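PDB 3O1I: periplasmic protein TorT from Vibrio parahaemolyticus, which probably acts as a periplasmic solute-binding protein that senses a small ligand, presumably trimethylamine N-oxide, for a signalling system. Local coordinates for residues G109-D114 against V257-H262. Sequence-based numbering, arbitrary orientation.
Sequences GEVGVD and VMQAAH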
loop_
_atom_site.group_PDB
_atom_site.type_symbol
_atom_site.label_atom_id
_atom_site.label_comp_id
_atom_site.label_asym_id
_atom_site.label_seq_id
_atom_site.Cartn_x
_atom_site.Cartn_y
_atom_site.Cartn_z
ATOM N N GLY D 109 25.327 -21.052 -27.765
ATOM C CA GLY D 109 26.394 -20.678 -26.850
ATOM C C GLY D 109 25.829 -20.372 -25.471
ATOM O O GLY D 109 24.679 -19.941 -25.354
ATOM N N GLU D 110 26.621 -20.590 -24.423
ATOM C CA GLU D 110 26.151 -20.331 -23.068
ATOM C C GLU D 110 27.258 -20.038 -22.075
ATOM O O GLU D 110 28.210 -20.802 -21.959
ATOM C CB GLU D 110 25.320 -21.514 -22.559
ATOM C CG GLU D 110 25.842 -22.868 -22.968
ATOM C CD GLU D 110 25.410 -23.954 -22.014
ATOM O OE1 GLU D 110 26.010 -24.049 -20.926
ATOM O OE2 GLU D 110 24.468 -24.706 -22.338
ATOM N N VAL D 111 27.119 -18.922 -21.364
ATOM C CA VAL D 111 28.079 -18.525 -20.348
ATOM C C VAL D 111 27.481 -18.924 -19.005
ATOM O O VAL D 111 26.272 -19.094 -18.888
ATOM C CB VAL D 111 28.357 -16.995 -20.387
ATOM C CG1 VAL D 111 27.417 -16.323 -21.350
ATOM C CG2 VAL D 111 28.226 -16.382 -18.996
ATOM N N GLY D 112 28.326 -19.092 -17.997
ATOM C CA GLY D 112 27.822 -19.483 -16.697
ATOM C C GLY D 112 28.883 -20.107 -15.820
ATOM O O GLY D 112 29.530 -21.086 -16.191
ATOM N N VAL D 113 29.049 -19.537 -14.637
ATOM C CA VAL D 113 30.032 -20.008 -13.676
ATOM C C VAL D 113 29.478 -21.048 -12.705
ATOM O O VAL D 113 28.522 -20.779 -11.991
ATOM C CB VAL D 113 30.563 -18.825 -12.860
ATOM C CG1 VAL D 113 31.507 -19.311 -11.784
ATOM C CG2 VAL D 113 31.241 -17.830 -13.788
ATOM N N ASP D 114 30.082 -22.232 -12.684
ATOM C CA ASP D 114 29.670 -23.295 -11.770
ATOM C C ASP D 114 29.865 -22.745 -10.357
ATOM O O ASP D 114 30.989 -22.461 -9.940
ATOM C CB ASP D 114 30.550 -24.537 -11.972
ATOM C CG ASP D 114 30.201 -25.674 -11.017
ATOM O OD1 ASP D 114 29.257 -25.522 -10.210
ATOM O OD2 ASP D 114 30.875 -26.728 -11.072
ATOM N N VAL D 257 27.101 -11.228 -24.672
ATOM C CA VAL D 257 26.950 -10.342 -25.820
ATOM C C VAL D 257 27.842 -10.855 -26.946
ATOM O O VAL D 257 27.378 -11.126 -28.056
ATOM C CB VAL D 257 27.395 -8.913 -25.496
ATOM C CG1 VAL D 257 27.512 -8.104 -26.773
ATOM C CG2 VAL D 257 26.411 -8.267 -24.554
ATOM N N MET D 258 29.132 -10.979 -26.644
ATOM C CA MET D 258 30.111 -11.448 -27.608
ATOM C C MET D 258 29.674 -12.762 -28.225
ATOM O O MET D 258 29.647 -12.898 -29.441
ATOM C CB MET D 258 31.467 -11.627 -26.931
ATOM C CG MET D 258 32.536 -12.204 -27.841
ATOM S SD MET D 258 33.496 -13.466 -26.999
ATOM C CE MET D 258 32.428 -14.943 -27.216
ATOM N N GLN D 259 29.337 -13.734 -27.383
ATOM C CA GLN D 259 28.902 -15.039 -27.878
ATOM C C GLN D 259 27.899 -14.931 -29.032
ATOM O O GLN D 259 28.117 -15.501 -30.100
ATOM C CB GLN D 259 28.275 -15.874 -26.755
ATOM C CG GLN D 259 29.226 -16.330 -25.668
ATOM C CD GLN D 259 28.707 -17.569 -24.966
ATOM O OE1 GLN D 259 27.545 -17.630 -24.571
ATOM N NE2 GLN D 259 29.569 -18.569 -24.808
ATOM N N ALA D 260 26.803 -14.207 -28.819
ATOM C CA ALA D 260 25.790 -14.060 -29.854
ATOM C C ALA D 260 26.273 -13.184 -31.003
ATOM O O ALA D 260 25.994 -13.475 -32.163
ATOM C CB ALA D 260 24.510 -13.495 -29.260
ATOM N N ALA D 261 26.999 -12.117 -30.688
ATOM C CA ALA D 261 27.500 -11.222 -31.728
ATOM C C ALA D 261 28.473 -11.934 -32.678
ATOM O O ALA D 261 28.635 -11.535 -33.832
ATOM C CB ALA D 261 28.173 -10.013 -31.092
ATOM N N HIS D 262 29.110 -12.992 -32.183
ATOM C CA HIS D 262 30.060 -13.780 -32.968
ATOM C C HIS D 262 29.330 -14.833 -33.791
ATOM O O HIS D 262 29.605 -15.007 -34.972
ATOM C CB HIS D 262 31.077 -14.451 -32.040
ATOM C CG HIS D 262 32.300 -13.625 -31.788
ATOM N ND1 HIS D 262 32.260 -12.254 -31.640
ATOM C CD2 HIS D 262 33.600 -13.978 -31.651
ATOM C CE1 HIS D 262 33.481 -11.799 -31.425
ATOM N NE2 HIS D 262 34.314 -12.825 -31.428
#
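Gln259 meets the backbone of Gly109 and Glu110 because its CG stands anti to its own carbonyl carbon (chi1 -68°) and the chain runs extended beyond it (chi2 -156°), carrying the carboxamide from helix 249-263 to strand 107-110. The setting is the two-domain fold of a type I periplasmic binding protein: 107-110 is an outermost strand of the parallel five-stranded sheet, and the helix packs against this end of the sheet, also touching Phe91 of strand 90-92. The CA atoms of Gly109 and Gln259 lie 6.3 Å apart, and the two segments bury 133 Å² between them. Gln259 OE1 lies 3.4 Å from Gly109 C and 3.1 Å from Glu110 N, almost directly over that nitrogen and about 3.1 Å above the Gly109-Glu110 peptide plane, to which the carboxamide is turned by about 66°. OE1 therefore faces the peptide instead of lying along its N-H, a polar contact without a hydrogen bond. Gln259 NE2 makes weak hydrogen bonds to Glu270 O and Lys271 O, and Lys271 is bonded to the backbone of Glu110, which ties both segments to the same loop. Val111 points toward the helix, where it also touches Gln252, Leu255 and Ser256. The valine and glutamine side chains run obliquely to each other: Val111 CG1 comes within 4.0 Å of Gln259 CD and 3.5 Å of Gln259 OE1.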